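Local coordinates for protein 3-carboxy-cis,cis-muconate cycloisomerase (PDB 1Q5N) that belongs to the fumarase/aspartase superfamily of enzymes and assembles as a largely helical tetramer, at residues 36-46 / 209-220; 80-90 / 104-114. One frame throughout, in Å; residues are numbered along the deposited sequence.

Contact 1 of 2, residues 36-46 / 209-220; sequences ALAQAQAQVGV and QGSIVVEAYAKQ. Unlike the reference sequence in segment 36-46: Ala40 (reference Gln).
A helix-on-helix packing contact, closed around Ala40 and Tyr217, joins the end of helix 23-43 and the turn after it to helix 210-221, far from the centre of the elongated chain. The two helix segments run at 129° to each other, their axes approaching to 8.3 Å, a closeness that small residues allow. Ala40, a glutamine in the reference sequence, is a knob in a hole made by Val213, Ala216, Tyr217 and Gln220; its CB rests 3.5 Å from Tyr217 N. Tyr217 swings its ring out with CG anti to the backbone N (chi1 174°), so that CD1 lies 3.7 Å from Leu37 CA and the ring edge meets the carbonyl carbon of Ala36, while the hydroxyl is held by Thr116. At the opposite end four branched side chains interlock: Val44 CG1 presses on Ile212 CG2 at 3.4 Å, tighter than usual, and Val213 CG2 receives Val44 CG2 and Val46 CG2. Gln220 is the reciprocal knob, set among Ala36, Gln39, Ala40 and Gln43. Its chain bends at chi2 (-52°), and OE1 accepts from Gln43 NE2 at 3.1 Å; the donor stands above the carbonyl plane and the two amides are nearly perpendicular. The reciprocal knobs-into-holes, one of them an alanine, join two helices of the N-terminal part of a fumarase/aspartase-type subunit.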
loop_
_atom_site.group_PDB
_atom_site.type_symbol
_atom_site.label_atom_id
_atom_site.label_comp_id
_atom_site.label_asym_id
_atom_site.label_seq_id
_atom_site.Cartn_x
_atom_site.Cartn_y
_atom_site.Cartn_z
ATOM N N ALA A 36 29.079 -16.679 -18.279
ATOM C CA ALA A 36 28.566 -16.344 -19.597
ATOM C C ALA A 36 29.260 -15.125 -20.173
ATOM O O ALA A 36 29.470 -15.035 -21.390
ATOM C CB ALA A 36 27.063 -16.123 -19.543
ATOM N N LEU A 37 29.605 -14.185 -19.290
ATOM C CA LEU A 37 30.282 -12.951 -19.677
ATOM C C LEU A 37 31.699 -13.223 -20.252
ATOM O O LEU A 37 32.082 -12.635 -21.261
ATOM C CB LEU A 37 30.403 -12.009 -18.465
ATOM C CG LEU A 37 31.116 -10.683 -18.790
ATOM C CD1 LEU A 37 30.315 -9.927 -19.817
ATOM C CD2 LEU A 37 31.288 -9.847 -17.542
ATOM N N ALA A 38 32.459 -14.084 -19.573
ATOM C CA ALA A 38 33.803 -14.458 -19.979
ATOM C C ALA A 38 33.705 -15.220 -21.292
ATOM O O ALA A 38 34.476 -14.963 -22.214
ATOM C CB ALA A 38 34.452 -15.318 -18.920
ATOM N N GLN A 39 32.744 -16.125 -21.396
ATOM C CA GLN A 39 32.586 -16.861 -22.626
ATOM C C GLN A 39 32.206 -15.994 -23.804
ATOM O O GLN A 39 32.735 -16.174 -24.898
ATOM C CB GLN A 39 31.539 -17.944 -22.482
ATOM C CG GLN A 39 31.987 -19.111 -21.654
ATOM C CD GLN A 39 30.963 -20.244 -21.716
ATOM O OE1 GLN A 39 31.275 -21.346 -22.200
ATOM N NE2 GLN A 39 29.722 -19.977 -21.246
ATOM N N ALA A 40 31.277 -15.060 -23.593
ATOM C CA ALA A 40 30.836 -14.199 -24.680
ATOM C C ALA A 40 31.973 -13.322 -25.143
ATOM O O ALA A 40 32.095 -13.062 -26.334
ATOM C CB ALA A 40 29.663 -13.341 -24.246
ATOM N N GLN A 41 32.797 -12.872 -24.198
ATOM C CA GLN A 41 33.923 -12.006 -24.538
ATOM C C GLN A 41 35.035 -12.760 -25.289
ATOM O O GLN A 41 35.607 -12.223 -26.237
ATOM C CB GLN A 41 34.489 -11.327 -23.283
ATOM C CG GLN A 41 33.552 -10.310 -22.736
ATOM C CD GLN A 41 34.015 -9.705 -21.420
ATOM O OE1 GLN A 41 34.762 -10.327 -20.657
ATOM N NE2 GLN A 41 33.548 -8.483 -21.135
ATOM N N ALA A 42 35.329 -13.989 -24.863
ATOM C CA ALA A 42 36.351 -14.815 -25.518
ATOM C C ALA A 42 35.886 -15.090 -26.949
ATOM O O ALA A 42 36.639 -14.985 -27.901
ATOM C CB ALA A 42 36.551 -16.148 -24.757
ATOM N N GLN A 43 34.620 -15.410 -27.087
ATOM C CA GLN A 43 34.055 -15.683 -28.382
ATOM C C GLN A 43 34.115 -14.523 -29.411
ATOM O O GLN A 43 34.028 -14.766 -30.619
ATOM C CB GLN A 43 32.623 -16.170 -28.165
ATOM C CG GLN A 43 31.725 -16.073 -29.346
ATOM C CD GLN A 43 30.332 -16.533 -29.014
ATOM O OE1 GLN A 43 29.357 -16.201 -29.724
ATOM N NE2 GLN A 43 30.216 -17.317 -27.931
ATOM N N VAL A 44 34.241 -13.273 -28.967
ATOM C CA VAL A 44 34.328 -12.162 -29.921
ATOM C C VAL A 44 35.700 -11.478 -29.881
ATOM O O VAL A 44 35.889 -10.403 -30.456
ATOM C CB VAL A 44 33.256 -11.071 -29.664
ATOM C CG1 VAL A 44 31.877 -11.642 -29.861
ATOM C CG2 VAL A 44 33.418 -10.486 -28.263
ATOM N N GLY A 45 36.645 -12.083 -29.172
ATOM C CA GLY A 45 37.964 -11.498 -29.112
ATOM C C GLY A 45 38.307 -10.593 -27.944
ATOM O O GLY A 45 39.486 -10.378 -27.678
ATOM N N VAL A 46 37.331 -10.062 -27.220
ATOM C CA VAL A 46 37.669 -9.173 -26.109
ATOM C C VAL A 46 38.596 -9.767 -25.032
ATOM O O VAL A 46 39.328 -9.031 -24.387
ATOM C CB VAL A 46 36.396 -8.601 -25.472
ATOM C CG1 VAL A 46 36.746 -7.665 -24.307
ATOM C CG2 VAL A 46 35.596 -7.875 -26.554
ATOM N N GLN A 209 33.405 -2.440 -28.874
ATOM C CA GLN A 209 33.005 -3.843 -28.882
ATOM C C GLN A 209 31.735 -4.059 -28.056
ATOM O O GLN A 209 31.271 -5.192 -27.903
ATOM C CB GLN A 209 34.102 -4.680 -28.222
ATOM C CG GLN A 209 35.457 -4.506 -28.857
ATOM C CD GLN A 209 35.437 -4.994 -30.282
ATOM O OE1 GLN A 209 35.630 -6.190 -30.546
ATOM N NE2 GLN A 209 35.164 -4.080 -31.217
ATOM N N GLY A 210 31.192 -2.981 -27.502
ATOM C CA GLY A 210 30.025 -3.129 -26.652
ATOM C C GLY A 210 28.818 -3.903 -27.175
ATOM O O GLY A 210 28.371 -4.885 -26.530
ATOM N N SER A 211 28.270 -3.450 -28.306
ATOM C CA SER A 211 27.091 -4.091 -28.876
ATOM C C SER A 211 27.340 -5.567 -29.239
ATOM O O SER A 211 26.491 -6.418 -29.020
ATOM C CB SER A 211 26.634 -3.321 -30.085
ATOM O OG SER A 211 26.705 -1.930 -29.849
ATOM N N ILE A 212 28.523 -5.860 -29.759
ATOM C CA ILE A 212 28.908 -7.221 -30.126
ATOM C C ILE A 212 28.914 -8.089 -28.852
ATOM O O ILE A 212 28.389 -9.222 -28.844
ATOM C CB ILE A 212 30.336 -7.195 -30.760
ATOM C CG1 ILE A 212 30.331 -6.302 -32.012
ATOM C CG2 ILE A 212 30.863 -8.553 -30.926
ATOM C CD1 ILE A 212 30.486 -4.668 -31.654
ATOM N N VAL A 213 29.502 -7.584 -27.769
ATOM C CA VAL A 213 29.528 -8.378 -26.550
ATOM C C VAL A 213 28.136 -8.618 -25.892
ATOM O O VAL A 213 27.876 -9.703 -25.384
ATOM C CB VAL A 213 30.452 -7.776 -25.507
ATOM C CG1 VAL A 213 30.334 -8.566 -24.212
ATOM C CG2 VAL A 213 31.897 -7.835 -25.998
ATOM N N VAL A 214 27.237 -7.634 -25.926
ATOM C CA VAL A 214 25.919 -7.788 -25.305
ATOM C C VAL A 214 25.155 -8.853 -26.062
ATOM O O VAL A 214 24.482 -9.711 -25.468
ATOM C CB VAL A 214 25.093 -6.462 -25.340
ATOM C CG1 VAL A 214 23.746 -6.643 -24.626
ATOM C CG2 VAL A 214 25.863 -5.382 -24.640
ATOM N N GLU A 215 25.264 -8.810 -27.381
ATOM C CA GLU A 215 24.577 -9.774 -28.204
ATOM C C GLU A 215 24.983 -11.215 -27.867
ATOM O O GLU A 215 24.129 -12.090 -27.692
ATOM C CB GLU A 215 24.850 -9.442 -29.651
ATOM C CG GLU A 215 24.387 -10.472 -30.632
ATOM C CD GLU A 215 24.798 -10.065 -32.027
ATOM O OE1 GLU A 215 26.034 -9.883 -32.246
ATOM O OE2 GLU A 215 23.895 -9.902 -32.883
ATOM N N ALA A 216 26.280 -11.447 -27.735
ATOM C CA ALA A 216 26.768 -12.781 -27.428
ATOM C C ALA A 216 26.525 -13.156 -25.965
ATOM O O ALA A 216 26.457 -14.332 -25.619
ATOM C CB ALA A 216 28.271 -12.886 -27.751
ATOM N N TYR A 217 26.437 -12.167 -25.089
ATOM C CA TYR A 217 26.174 -12.458 -23.681
ATOM C C TYR A 217 24.703 -12.919 -23.562
ATOM O O TYR A 217 24.401 -13.902 -22.917
ATOM C CB TYR A 217 26.452 -11.191 -22.866
ATOM C CG TYR A 217 26.094 -11.232 -21.384
ATOM C CD1 TYR A 217 26.739 -12.096 -20.507
ATOM C CD2 TYR A 217 25.172 -10.317 -20.856
ATOM C CE1 TYR A 217 26.484 -12.040 -19.133
ATOM C CE2 TYR A 217 24.908 -10.254 -19.500
ATOM C CZ TYR A 217 25.567 -11.108 -18.642
ATOM O OH TYR A 217 25.331 -10.994 -17.294
ATOM N N ALA A 218 23.800 -12.213 -24.223
ATOM C CA ALA A 218 22.394 -12.565 -24.193
ATOM C C ALA A 218 22.260 -13.997 -24.699
ATOM O O ALA A 218 21.651 -14.854 -24.054
ATOM C CB ALA A 218 21.597 -11.602 -25.081
ATOM N N LYS A 219 22.862 -14.256 -25.851
ATOM C CA LYS A 219 22.795 -15.582 -26.478
ATOM C C LYS A 219 23.300 -16.695 -25.585
ATOM O O LYS A 219 22.659 -17.725 -25.470
ATOM C CB LYS A 219 23.573 -15.545 -27.768
ATOM C CG LYS A 219 23.317 -16.682 -28.693
ATOM C CD LYS A 219 23.743 -16.255 -30.098
ATOM C CE LYS A 219 22.906 -15.030 -30.552
ATOM N NZ LYS A 219 23.410 -14.427 -31.836
ATOM N N GLN A 220 24.432 -16.494 -24.926
ATOM C CA GLN A 220 24.974 -17.509 -24.020
ATOM C C GLN A 220 23.999 -17.905 -22.920
ATOM O O GLN A 220 24.036 -19.018 -22.421
ATOM C CB GLN A 220 26.232 -17.011 -23.292
ATOM C CG GLN A 220 27.520 -16.976 -24.070
ATOM C CD GLN A 220 27.828 -18.291 -24.751
ATOM O OE1 GLN A 220 27.997 -18.328 -25.974
ATOM N NE2 GLN A 220 27.878 -19.376 -23.978
#

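Contact 2 of 2, residues 80-90 / 104-114; sequences NIAIPFVKQLT and VHWGATSQDIL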
loop_
_atom_site.group_PDB
_atom_site.type_symbol
_atom_site.label_atom_id
_atom_site.label_comp_id
_atom_site.label_asym_id
_atom_site.label_seq_id
_atom_site.Cartn_x
_atom_site.Cartn_y
_atom_site.Cartn_z
ATOM N N ASN A 80 26.020 -3.775 -1.506
ATOM C CA ASN A 80 25.477 -4.794 -2.400
ATOM C C ASN A 80 26.350 -6.039 -2.368
ATOM O O ASN A 80 27.510 -5.992 -1.974
ATOM C CB ASN A 80 25.248 -4.307 -3.852
ATOM C CG ASN A 80 26.508 -4.173 -4.664
ATOM O OD1 ASN A 80 27.235 -5.151 -4.926
ATOM N ND2 ASN A 80 26.766 -2.948 -5.098
ATOM N N ILE A 81 25.761 -7.156 -2.761
ATOM C CA ILE A 81 26.423 -8.424 -2.747
ATOM C C ILE A 81 27.443 -8.615 -3.842
ATOM O O ILE A 81 28.417 -9.339 -3.648
ATOM C CB ILE A 81 25.400 -9.548 -2.904
ATOM C CG1 ILE A 81 24.365 -9.425 -1.799
ATOM C CG2 ILE A 81 26.087 -10.915 -2.815
ATOM C CD1 ILE A 81 23.166 -10.328 -2.059
ATOM N N ALA A 82 27.231 -7.979 -4.990
ATOM C CA ALA A 82 28.132 -8.221 -6.108
ATOM C C ALA A 82 29.586 -7.857 -5.849
ATOM O O ALA A 82 30.476 -8.620 -6.216
ATOM C CB ALA A 82 27.636 -7.519 -7.348
ATOM N N ILE A 83 29.829 -6.718 -5.208
ATOM C CA ILE A 83 31.196 -6.267 -4.956
ATOM C C ILE A 83 32.067 -7.283 -4.189
ATOM O O ILE A 83 33.123 -7.664 -4.669
ATOM C CB ILE A 83 31.168 -4.850 -4.275
ATOM C CG1 ILE A 83 30.813 -3.787 -5.329
ATOM C CG2 ILE A 83 32.523 -4.491 -3.662
ATOM C CD1 ILE A 83 30.448 -2.448 -4.764
ATOM N N PRO A 84 31.625 -7.748 -3.012
ATOM C CA PRO A 84 32.432 -8.711 -2.261
ATOM C C PRO A 84 32.404 -10.067 -2.970
ATOM O O PRO A 84 33.294 -10.877 -2.811
ATOM C CB PRO A 84 31.727 -8.780 -0.914
ATOM C CG PRO A 84 30.890 -7.526 -0.866
ATOM C CD PRO A 84 30.429 -7.362 -2.245
ATOM N N PHE A 85 31.362 -10.320 -3.741
ATOM C CA PHE A 85 31.285 -11.575 -4.434
ATOM C C PHE A 85 32.378 -11.617 -5.523
ATOM O O PHE A 85 33.043 -12.634 -5.688
ATOM C CB PHE A 85 29.898 -11.734 -5.044
ATOM C CG PHE A 85 29.862 -12.642 -6.227
ATOM C CD1 PHE A 85 29.782 -14.020 -6.068
ATOM C CD2 PHE A 85 29.890 -12.123 -7.515
ATOM C CE1 PHE A 85 29.739 -14.861 -7.193
ATOM C CE2 PHE A 85 29.847 -12.956 -8.641
ATOM C CZ PHE A 85 29.764 -14.313 -8.482
ATOM N N VAL A 86 32.543 -10.520 -6.261
ATOM C CA VAL A 86 33.551 -10.426 -7.300
ATOM C C VAL A 86 34.929 -10.638 -6.680
ATOM O O VAL A 86 35.697 -11.397 -7.227
ATOM C CB VAL A 86 33.477 -9.049 -8.071
ATOM C CG1 VAL A 86 34.761 -8.769 -8.852
ATOM C CG2 VAL A 86 32.370 -9.097 -9.078
ATOM N N LYS A 87 35.236 -10.003 -5.543
ATOM C CA LYS A 87 36.546 -10.204 -4.907
ATOM C C LYS A 87 36.782 -11.693 -4.713
ATOM O O LYS A 87 37.791 -12.239 -5.156
ATOM C CB LYS A 87 36.633 -9.562 -3.518
ATOM C CG LYS A 87 36.296 -8.118 -3.479
ATOM C CD LYS A 87 37.328 -7.267 -4.181
ATOM C CE LYS A 87 38.195 -6.521 -3.154
ATOM N NZ LYS A 87 37.360 -5.598 -2.278
ATOM N N GLN A 88 35.844 -12.346 -4.038
ATOM C CA GLN A 88 35.979 -13.752 -3.773
ATOM C C GLN A 88 36.124 -14.637 -5.001
ATOM O O GLN A 88 36.931 -15.555 -5.001
ATOM C CB GLN A 88 34.809 -14.264 -2.926
ATOM C CG GLN A 88 34.951 -13.855 -1.478
ATOM C CD GLN A 88 34.113 -14.719 -0.555
ATOM O OE1 GLN A 88 34.096 -15.955 -0.686
ATOM N NE2 GLN A 88 33.420 -14.081 0.388
ATOM N N LEU A 89 35.335 -14.381 -6.034
ATOM C CA LEU A 89 35.410 -15.213 -7.212
ATOM C C LEU A 89 36.742 -15.011 -7.886
ATOM O O LEU A 89 37.287 -15.948 -8.479
ATOM C CB LEU A 89 34.318 -14.872 -8.209
ATOM C CG LEU A 89 34.339 -15.762 -9.452
ATOM C CD1 LEU A 89 33.932 -17.156 -9.052
ATOM C CD2 LEU A 89 33.399 -15.222 -10.533
ATOM N N THR A 90 37.250 -13.784 -7.825
ATOM C CA THR A 90 38.528 -13.491 -8.461
ATOM C C THR A 90 39.614 -14.271 -7.698
ATOM O O THR A 90 40.394 -14.998 -8.291
ATOM C CB THR A 90 38.827 -11.947 -8.488
ATOM O OG1 THR A 90 37.837 -11.292 -9.294
ATOM C CG2 THR A 90 40.194 -11.656 -9.142
ATOM N N VAL A 104 38.192 -11.695 -14.880
ATOM C CA VAL A 104 36.938 -11.950 -14.167
ATOM C C VAL A 104 36.173 -10.624 -14.027
ATOM O O VAL A 104 36.752 -9.621 -13.581
ATOM C CB VAL A 104 37.183 -12.499 -12.746
ATOM C CG1 VAL A 104 35.857 -12.655 -11.984
ATOM C CG2 VAL A 104 37.891 -13.827 -12.834
ATOM N N HIS A 105 34.906 -10.619 -14.453
ATOM C CA HIS A 105 34.049 -9.448 -14.310
ATOM C C HIS A 105 34.544 -8.302 -15.176
ATOM O O HIS A 105 34.373 -7.135 -14.825
ATOM C CB HIS A 105 34.039 -9.013 -12.830
ATOM C CG HIS A 105 32.971 -8.020 -12.487
ATOM N ND1 HIS A 105 31.631 -8.353 -12.429
ATOM C CD2 HIS A 105 33.049 -6.716 -12.119
ATOM C CE1 HIS A 105 30.934 -7.303 -12.037
ATOM N NE2 HIS A 105 31.766 -6.294 -11.843
ATOM N N TRP A 106 35.162 -8.655 -16.304
ATOM C CA TRP A 106 35.730 -7.674 -17.227
ATOM C C TRP A 106 34.686 -6.775 -17.858
ATOM O O TRP A 106 33.845 -7.255 -18.600
ATOM C CB TRP A 106 36.509 -8.384 -18.359
ATOM C CG TRP A 106 37.095 -7.404 -19.319
ATOM C CD1 TRP A 106 36.836 -7.300 -20.663
ATOM C CD2 TRP A 106 37.924 -6.288 -18.983
ATOM N NE1 TRP A 106 37.448 -6.179 -21.180
ATOM C CE2 TRP A 106 38.123 -5.537 -20.171
ATOM C CE3 TRP A 106 38.515 -5.841 -17.783
ATOM C CZ2 TRP A 106 38.888 -4.348 -20.200
ATOM C CZ3 TRP A 106 39.281 -4.652 -17.798
ATOM C CH2 TRP A 106 39.460 -3.920 -19.009
ATOM N N GLY A 107 34.746 -5.478 -17.584
ATOM C CA GLY A 107 33.782 -4.555 -18.181
ATOM C C GLY A 107 32.355 -4.425 -17.604
ATOM O O GLY A 107 31.609 -3.548 -18.006
ATOM N N ALA A 108 31.964 -5.274 -16.661
ATOM C CA ALA A 108 30.630 -5.199 -16.093
ATOM C C ALA A 108 30.599 -4.350 -14.838
ATOM O O ALA A 108 31.645 -4.024 -14.249
ATOM C CB ALA A 108 30.130 -6.590 -15.761
ATOM N N THR A 109 29.394 -3.960 -14.437
ATOM C CA THR A 109 29.283 -3.211 -13.194
ATOM C C THR A 109 28.410 -4.117 -12.321
ATOM O O THR A 109 27.790 -5.054 -12.842
ATOM C CB THR A 109 28.602 -1.874 -13.385
ATOM O OG1 THR A 109 28.577 -1.231 -12.121
ATOM C CG2 THR A 109 27.158 -2.047 -13.833
ATOM N N SER A 110 28.364 -3.846 -11.016
ATOM C CA SER A 110 27.569 -4.655 -10.069
ATOM C C SER A 110 26.134 -4.931 -10.485
ATOM O O SER A 110 25.661 -6.073 -10.407
ATOM C CB SER A 110 27.510 -3.982 -8.711
ATOM O OG SER A 110 28.814 -3.846 -8.213
ATOM N N GLN A 111 25.438 -3.881 -10.912
ATOM C CA GLN A 111 24.050 -4.036 -11.299
ATOM C C GLN A 111 23.860 -4.990 -12.525
ATOM O O GLN A 111 22.815 -5.639 -12.643
ATOM C CB GLN A 111 23.394 -2.643 -11.535
ATOM C CG GLN A 111 21.892 -2.776 -11.807
ATOM C CD GLN A 111 21.091 -1.480 -11.739
ATOM O OE1 GLN A 111 21.660 -0.368 -11.578
ATOM N NE2 GLN A 111 19.742 -1.609 -11.895
ATOM N N ASP A 112 24.836 -5.080 -13.428
ATOM C CA ASP A 112 24.668 -5.989 -14.558
ATOM C C ASP A 112 24.533 -7.425 -14.022
ATOM O O ASP A 112 23.643 -8.162 -14.418
ATOM C CB ASP A 112 25.871 -5.957 -15.503
ATOM C CG ASP A 112 26.093 -4.593 -16.128
ATOM O OD1 ASP A 112 25.090 -3.916 -16.476
ATOM O OD2 ASP A 112 27.283 -4.201 -16.278
ATOM N N ILE A 113 25.420 -7.809 -13.111
ATOM C CA ILE A 113 25.403 -9.153 -12.581
ATOM C C ILE A 113 24.154 -9.392 -11.680
ATOM O O ILE A 113 23.547 -10.448 -11.718
ATOM C CB ILE A 113 26.696 -9.407 -11.756
ATOM C CG1 ILE A 113 27.933 -9.194 -12.631
ATOM C CG2 ILE A 113 26.670 -10.801 -11.148
ATOM C CD1 ILE A 113 27.950 -9.970 -13.937
ATOM N N LEU A 114 23.794 -8.407 -10.864
ATOM C CA LEU A 114 22.637 -8.540 -9.979
ATOM C C LEU A 114 21.330 -8.612 -10.775
ATOM O O LEU A 114 20.527 -9.505 -10.518
ATOM C CB LEU A 114 22.622 -7.379 -8.970
ATOM C CG LEU A 114 23.822 -7.502 -7.999
ATOM C CD1 LEU A 114 23.962 -6.259 -7.204
ATOM C CD2 LEU A 114 23.661 -8.700 -7.067
#
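Val86 lays its CG2 methyl over one face of the His105 imidazole, 3.6 Å from the ring centroid and only 13° off the ring normal, a CH-pi contact. With CG1 anti to the backbone N (chi1 163°), CG2 falls beside that N and reaches the middle of the ring, while CG1 touches the root of the ring, at His105 CB and CG. Ala108 CB approaches the other face, offset toward the rim, and Ile113 CG1 sits at the edge, so that the imidazole is held flat between aliphatic groups. Its ND1 is bonded to Glu34 of helix 23-43, which helps to fix the rotation of the ring.

Further along helix 82-94, Val104 CG1 fits between Leu89 CD2, at 3.8 Å, and Thr90 OG1, whose hydroxyl is turned back to Val86 O at 3.0 Å. Towards the start of that helix, Ala82 CB packs against Ser110 CB at 3.8 Å and against the branch point CG of Leu114. Beside them Asn80 ND2 touches Ser110 CB, and Asn80 OD1 accepts from Ile83 N at 3.0 Å in a capping bond.

The 104-114 segment reaches its helix through a type II turn from His105 to Ala108, and Asp112 OD2 then accepts from Thr109 N. The helix segments cross almost at a right angle (88°), their axes 10.1 Å apart. This orthogonal packing sets helix 82-94 against the His-x-Gly-x-Thr-Ser stretch, a conserved region of the fumarase/aspartase superfamily, at the entry to long helix 110-146.

The two contacts lie on the same side of the chain's centre, with their own centres about 17 Å apart, and both belong to the part of the chain that matches the lyase family. In chain order the segments run 36-46, 80-90, 104-114 and 209-220, so contact 2 is formed entirely from residues between the two halves of contact 1. Helix 23-43 serves both: it supplies one half of contact 1, and its Met30 and Glu34 meet residues of contact 2. The two also touch directly: Trp106 O probably accepts from Gln41 NE2 at 2.8 Å, and Val46 packs on the Trp106 indole. Together the contacts tie sequence-distant helices into one unit at an end of the elongated subunit.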